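Local coordinates for protein glycerophosphoryl diester phosphodiesterase (Agrobacterium tumefaciens str. C58, PDB 3KS6) that belongs to the glycerophosphoryl diester phosphodiesterase family, adopts a TIM-barrel-type fold and binds a magnesium ion, at residues 100-105 and 129-134; 135-140 and 150-155. All coordinates share one frame; numbering follows the deposited sequence.

Contact 1 of 2, residues 100-105 and 129-134. With MG (magnesium ion), chain F.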
loop_
_atom_site.group_PDB
_atom_site.type_symbol
_atom_site.label_atom_id
_atom_site.label_comp_id
_atom_site.label_asym_id
_atom_site.label_seq_id
_atom_site.Cartn_x
_atom_site.Cartn_y
_atom_site.Cartn_z
ATOM N N VAL A 100 12.695 5.623 -5.163
ATOM C CA VAL A 100 11.467 5.212 -4.417
ATOM C C VAL A 100 11.120 3.755 -4.746
ATOM O O VAL A 100 11.122 3.370 -5.909
ATOM C CB VAL A 100 10.312 6.152 -4.796
ATOM C CG1 VAL A 100 8.967 5.761 -4.109
ATOM C CG2 VAL A 100 10.709 7.604 -4.474
ATOM N N ASN A 101 10.776 2.973 -3.722
ATOM C CA ASN A 101 10.500 1.563 -3.873
ATOM C C ASN A 101 9.029 1.262 -3.710
ATOM O O ASN A 101 8.251 2.167 -3.476
ATOM C CB ASN A 101 11.359 0.790 -2.917
ATOM C CG ASN A 101 12.828 0.885 -3.283
ATOM O OD1 ASN A 101 13.187 1.002 -4.457
ATOM N ND2 ASN A 101 13.669 0.838 -2.290
ATOM N N PHE A 102 8.657 -0.010 -3.867
ATOM C CA PHE A 102 7.253 -0.383 -3.970
ATOM C C PHE A 102 6.730 -0.963 -2.667
ATOM O O PHE A 102 7.432 -1.760 -2.021
ATOM C CB PHE A 102 7.083 -1.494 -5.021
ATOM C CG PHE A 102 7.025 -1.044 -6.486
ATOM C CD1 PHE A 102 7.015 0.275 -6.882
ATOM C CD2 PHE A 102 6.843 -2.015 -7.468
ATOM C CE1 PHE A 102 6.895 0.625 -8.223
ATOM C CE2 PHE A 102 6.711 -1.648 -8.818
ATOM C CZ PHE A 102 6.752 -0.316 -9.172
ATOM N N ARG A 103 5.490 -0.596 -2.330
ATOM C CA ARG A 103 4.696 -1.223 -1.284
ATOM C C ARG A 103 3.417 -1.705 -2.031
ATOM O O ARG A 103 2.527 -0.921 -2.383
ATOM C CB ARG A 103 4.399 -0.246 -0.134
ATOM C CG ARG A 103 3.403 -0.768 0.931
ATOM C CD ARG A 103 3.077 0.335 1.852
ATOM N NE ARG A 103 1.953 0.097 2.753
ATOM C CZ ARG A 103 2.012 0.133 4.079
ATOM N NH1 ARG A 103 3.137 0.438 4.741
ATOM N NH2 ARG A 103 0.889 -0.042 4.753
ATOM N N CYS A 104 3.389 -2.987 -2.311
ATOM C CA CYS A 104 2.366 -3.595 -3.146
ATOM C C CYS A 104 1.289 -4.277 -2.307
ATOM O O CYS A 104 1.605 -5.198 -1.574
ATOM C CB CYS A 104 3.069 -4.632 -4.047
ATOM S SG CYS A 104 1.963 -5.574 -5.106
ATOM N N GLU A 105 0.029 -3.886 -2.450
ATOM C CA GLU A 105 -1.053 -4.529 -1.677
ATOM C C GLU A 105 -1.811 -5.526 -2.517
ATOM O O GLU A 105 -2.230 -5.211 -3.625
ATOM C CB GLU A 105 -2.035 -3.497 -1.090
ATOM C CG GLU A 105 -2.970 -4.125 -0.059
ATOM C CD GLU A 105 -3.975 -3.157 0.526
ATOM O OE1 GLU A 105 -3.742 -1.915 0.485
ATOM O OE2 GLU A 105 -5.041 -3.656 0.977
ATOM N N HIS A 129 10.015 -7.197 -14.824
ATOM C CA HIS A 129 10.394 -5.795 -14.948
ATOM C C HIS A 129 11.423 -5.385 -13.870
ATOM O O HIS A 129 11.606 -4.207 -13.616
ATOM C CB HIS A 129 9.132 -4.917 -14.936
ATOM C CG HIS A 129 8.154 -5.317 -15.995
ATOM N ND1 HIS A 129 8.464 -5.257 -17.334
ATOM C CD2 HIS A 129 6.925 -5.880 -15.921
ATOM C CE1 HIS A 129 7.458 -5.737 -18.039
ATOM N NE2 HIS A 129 6.507 -6.114 -17.208
ATOM N N SER A 130 12.055 -6.383 -13.250
ATOM C CA SER A 130 13.127 -6.217 -12.273
ATOM C C SER A 130 12.774 -5.304 -11.110
ATOM O O SER A 130 13.604 -4.492 -10.672
ATOM C CB SER A 130 14.397 -5.724 -12.955
ATOM O OG SER A 130 14.793 -6.632 -13.975
HETATM N N MSE A 131 11.550 -5.435 -10.611
HETATM C CA MSE A 131 11.117 -4.659 -9.449
HETATM C C MSE A 131 10.874 -5.518 -8.203
HETATM O O MSE A 131 10.618 -4.952 -7.137
HETATM C CB MSE A 131 9.873 -3.837 -9.780
HETATM C CG MSE A 131 10.111 -2.718 -10.769
HETATM SE SE MSE A 131 11.352 -1.388 -10.054
HETATM C CE MSE A 131 10.357 -0.791 -8.516
ATOM N N LEU A 132 10.960 -6.853 -8.289
ATOM C CA LEU A 132 10.674 -7.692 -7.131
ATOM C C LEU A 132 11.558 -7.350 -5.951
ATOM O O LEU A 132 11.087 -7.265 -4.830
ATOM C CB LEU A 132 10.862 -9.187 -7.433
ATOM C CG LEU A 132 10.412 -10.163 -6.328
ATOM C CD1 LEU A 132 8.947 -9.949 -5.955
ATOM C CD2 LEU A 132 10.679 -11.626 -6.749
ATOM N N GLU A 133 12.854 -7.177 -6.214
ATOM C CA GLU A 133 13.815 -6.894 -5.149
ATOM C C GLU A 133 13.662 -5.511 -4.548
ATOM O O GLU A 133 14.330 -5.197 -3.562
ATOM C CB GLU A 133 15.256 -7.128 -5.631
ATOM C CG GLU A 133 15.519 -8.595 -6.054
ATOM C CD GLU A 133 14.968 -9.629 -5.035
ATOM O OE1 GLU A 133 15.326 -9.570 -3.822
ATOM O OE2 GLU A 133 14.162 -10.493 -5.458
ATOM N N ARG A 134 12.796 -4.691 -5.132
ATOM C CA ARG A 134 12.463 -3.401 -4.560
ATOM C C ARG A 134 11.035 -3.353 -4.048
ATOM O O ARG A 134 10.477 -2.281 -3.901
ATOM C CB ARG A 134 12.669 -2.310 -5.588
ATOM C CG ARG A 134 14.127 -2.169 -6.042
ATOM C CD ARG A 134 14.272 -1.245 -7.261
ATOM N NE ARG A 134 13.612 0.041 -7.121
ATOM C CZ ARG A 134 13.454 0.920 -8.102
ATOM N NH1 ARG A 134 13.920 0.673 -9.322
ATOM N NH2 ARG A 134 12.825 2.052 -7.848
HETATM MG MG MG F . -3.777 -0.121 -0.481
HETATM O O HOH W 1 -4.081 1.679 -1.563
HETATM O O HOH W 2 -5.818 -0.115 -0.032
#

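Contact 2 of 2, residues 135-140 and 150-155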
loop_
_atom_site.group_PDB
_atom_site.type_symbol
_atom_site.label_atom_id
_atom_site.label_comp_id
_atom_site.label_asym_id
_atom_site.label_seq_id
_atom_site.Cartn_x
_atom_site.Cartn_y
_atom_site.Cartn_z
ATOM N N THR A 135 10.449 -4.500 -3.743
ATOM C CA THR A 135 9.046 -4.534 -3.333
ATOM C C THR A 135 8.861 -5.121 -1.922
ATOM O O THR A 135 9.519 -6.112 -1.541
ATOM C CB THR A 135 8.198 -5.360 -4.337
ATOM O OG1 THR A 135 8.268 -4.748 -5.616
ATOM C CG2 THR A 135 6.713 -5.419 -3.905
ATOM N N THR A 136 7.998 -4.457 -1.157
ATOM C CA THR A 136 7.422 -4.981 0.095
ATOM C C THR A 136 5.965 -5.290 -0.210
ATOM O O THR A 136 5.301 -4.520 -0.901
ATOM C CB THR A 136 7.487 -3.907 1.226
ATOM O OG1 THR A 136 8.837 -3.805 1.697
ATOM C CG2 THR A 136 6.571 -4.245 2.394
ATOM N N PHE A 137 5.454 -6.401 0.313
ATOM C CA PHE A 137 4.078 -6.792 0.067
ATOM C C PHE A 137 3.224 -6.600 1.308
ATOM O O PHE A 137 3.660 -6.862 2.429
ATOM C CB PHE A 137 3.973 -8.268 -0.355
ATOM C CG PHE A 137 4.626 -8.553 -1.677
ATOM C CD1 PHE A 137 3.910 -8.403 -2.861
ATOM C CD2 PHE A 137 5.931 -8.995 -1.728
ATOM C CE1 PHE A 137 4.502 -8.685 -4.075
ATOM C CE2 PHE A 137 6.551 -9.259 -2.962
ATOM C CZ PHE A 137 5.813 -9.135 -4.129
ATOM N N SER A 138 1.972 -6.221 1.091
ATOM C CA SER A 138 1.048 -6.000 2.205
ATOM C C SER A 138 -0.312 -6.605 1.837
ATOM O O SER A 138 -0.585 -6.797 0.671
ATOM C CB SER A 138 0.852 -4.509 2.439
ATOM O OG SER A 138 0.250 -3.874 1.320
ATOM N N SER A 139 -1.123 -6.928 2.845
ATOM C CA SER A 139 -2.496 -7.373 2.599
ATOM C C SER A 139 -3.246 -7.320 3.881
ATOM O O SER A 139 -2.629 -7.488 4.944
ATOM C CB SER A 139 -2.513 -8.829 2.140
ATOM O OG SER A 139 -3.799 -9.219 1.740
ATOM N N PHE A 140 -4.569 -7.107 3.809
ATOM C CA PHE A 140 -5.418 -7.295 4.998
ATOM C C PHE A 140 -5.737 -8.776 5.233
ATOM O O PHE A 140 -6.190 -9.126 6.321
ATOM C CB PHE A 140 -6.740 -6.561 4.838
ATOM C CG PHE A 140 -6.656 -5.085 5.062
ATOM C CD1 PHE A 140 -6.339 -4.219 4.021
ATOM C CD2 PHE A 140 -6.869 -4.545 6.321
ATOM C CE1 PHE A 140 -6.281 -2.856 4.221
ATOM C CE2 PHE A 140 -6.789 -3.163 6.514
ATOM C CZ PHE A 140 -6.511 -2.342 5.462
ATOM N N LYS A 150 5.002 -18.317 1.294
ATOM C CA LYS A 150 5.506 -19.470 0.557
ATOM C C LYS A 150 6.188 -19.056 -0.724
ATOM O O LYS A 150 7.132 -19.712 -1.155
ATOM C CB LYS A 150 4.362 -20.430 0.201
ATOM C CG LYS A 150 3.711 -21.154 1.384
ATOM C CD LYS A 150 2.880 -22.360 0.895
ATOM C CE LYS A 150 2.538 -23.340 2.046
ATOM N NZ LYS A 150 3.744 -24.071 2.591
ATOM N N ALA A 151 5.691 -17.982 -1.340
ATOM C CA ALA A 151 6.111 -17.555 -2.672
ATOM C C ALA A 151 7.309 -16.619 -2.769
ATOM O O ALA A 151 7.940 -16.554 -3.827
ATOM C CB ALA A 151 4.938 -16.886 -3.387
ATOM N N THR A 152 7.598 -15.841 -1.733
ATOM C CA THR A 152 8.644 -14.827 -1.848
ATOM C C THR A 152 9.328 -14.619 -0.530
ATOM O O THR A 152 8.728 -14.834 0.525
ATOM C CB THR A 152 8.085 -13.464 -2.389
ATOM O OG1 THR A 152 9.169 -12.560 -2.627
ATOM C CG2 THR A 152 7.085 -12.795 -1.423
ATOM N N THR A 153 10.604 -14.252 -0.616
ATOM C CA THR A 153 11.394 -13.910 0.535
ATOM C C THR A 153 11.353 -12.404 0.778
ATOM O O THR A 153 11.964 -11.934 1.730
ATOM C CB THR A 153 12.856 -14.325 0.322
ATOM O OG1 THR A 153 13.302 -13.761 -0.917
ATOM C CG2 THR A 153 12.939 -15.830 0.245
ATOM N N ARG A 154 10.638 -11.649 -0.071
ATOM C CA ARG A 154 10.488 -10.208 0.132
ATOM C C ARG A 154 9.758 -9.888 1.429
ATOM O O ARG A 154 9.001 -10.704 1.918
ATOM C CB ARG A 154 9.770 -9.543 -1.059
ATOM C CG ARG A 154 10.529 -9.654 -2.422
ATOM C CD ARG A 154 11.938 -9.066 -2.315
ATOM N NE ARG A 154 11.884 -7.690 -1.842
ATOM C CZ ARG A 154 12.890 -7.013 -1.283
ATOM N NH1 ARG A 154 14.082 -7.551 -1.112
ATOM N NH2 ARG A 154 12.687 -5.777 -0.874
ATOM N N PRO A 155 9.993 -8.697 1.992
ATOM C CA PRO A 155 9.304 -8.370 3.226
ATOM C C PRO A 155 7.804 -8.318 3.039
ATOM O O PRO A 155 7.347 -7.911 1.982
ATOM C CB PRO A 155 9.831 -6.987 3.569
ATOM C CG PRO A 155 11.130 -6.862 2.808
ATOM C CD PRO A 155 10.865 -7.600 1.559
#

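Contact 1 of 2, residues 100-105 and 129-134
At the start of barrel strand 101-106, Arg134, from the loop after helix 118-128, holds the first residues of the strand and the residue before it with both its side chain and its carbonyl. Arg134 NE donates to Asn101 OD1 (2.9 Å, 159°), and Arg134 NH2 donates to Val100 O (2.9 Å), a more bent bond at 142°. Both acceptors lie at the guanidinium edge, near its plane, but NH2 stands above the carbonyl plane of Val100. The amide of Asn101 is turned 66° from the guanidinium. NH2 also donates to Tyr95 O, a second acceptor for the same nitrogen. Phe102 N donates to Arg134 O (2.9 Å), the bond that leads into the parallel pairing of strands 101-106 and 135-139, two neighbours in the barrel. Met131, a selenomethionine, sends its methyl between two flat groups. CE sits 3.5 Å from the Phe102 ring centroid and nearly on the ring normal, a CH-pi contact, and on its other side it lies 3.5 Å from the Arg134 guanidinium plane, over the centre. Bends at chi2 and chi3 fold the chain back to put the methyl there, leaving SE farther off above the ring, in a Met-aromatic contact. Phe36 and Tyr95 meet the same ring edge-to-face. The loop starts with a Schellman motif closing helix 118-128: Ser130 has positive phi, and Met131 N reaches back to Leu126 O. At the far end of the strand, Glu105 OE1 binds magnesium at 2.0 Å, alongside Glu35, Asp37 and two waters.

Contact 2 of 2, residues 135-140 and 150-155
The Phe137 ring turns its edge to Arg154, whose CB lies near the ring plane, 3.8 Å from Phe137 CE2; Thr135 CG2, from the same strand, covers one face over its centre, and Thr152 CG2 approaches CE2 obliquely. The Arg154 guanidinium, tilted 62° from that ring, has Pro155 CD over one face, displaced toward the rim, and Thr135 O at its edge. This carbonyl oxygen is gripped side-on by two nitrogens: Arg154 NE at 2.9 Å, in the carbonyl plane, and Arg154 NH2 at 3.3 Å, well above that plane and less straight (136° against 160°). The arginine brings NE and NH2 to this oxygen because its chain is folded about both CB-CG and CG-CD. These residues belong to the beta-alpha-beta unit of strand 135-139, helix 142-151 and strand 156-160, and the contact joins the first strand to the turn entering the last. Phe137 N donates to Pro155 O (2.9 Å), leading into the parallel pairing continued by Leu157. The same oxygen lies 3.5 Å from Thr136 CA in a CA-H...O contact. Thr152 OG1 accepts from Arg154 N at 3.1 Å, an ST turn at the point where the chain leaves the helix.

Overall arrangement
Contacts 1 and 2 follow one another along the chain, with centres about 10 Å apart, and meet in the same sheet. Strands 101-106 and 135-139 pair in parallel through probable hydrogen bonds from Cys104 N to Thr136 O (2.8 Å) and from Ser138 N to Cys104 O (2.9 Å). The loop of contact 1 also approaches the arginine of contact 2, with Leu132 O 3.1 Å from Arg154 NE, while Thr135 OG1 bonds Met131 O. Contact 1 reaches the magnesium directly through Glu105, against whose side chain Ser138 and Phe140 pack; the side chain of Phe137 in contact 2 stays about 11 Å from the ion.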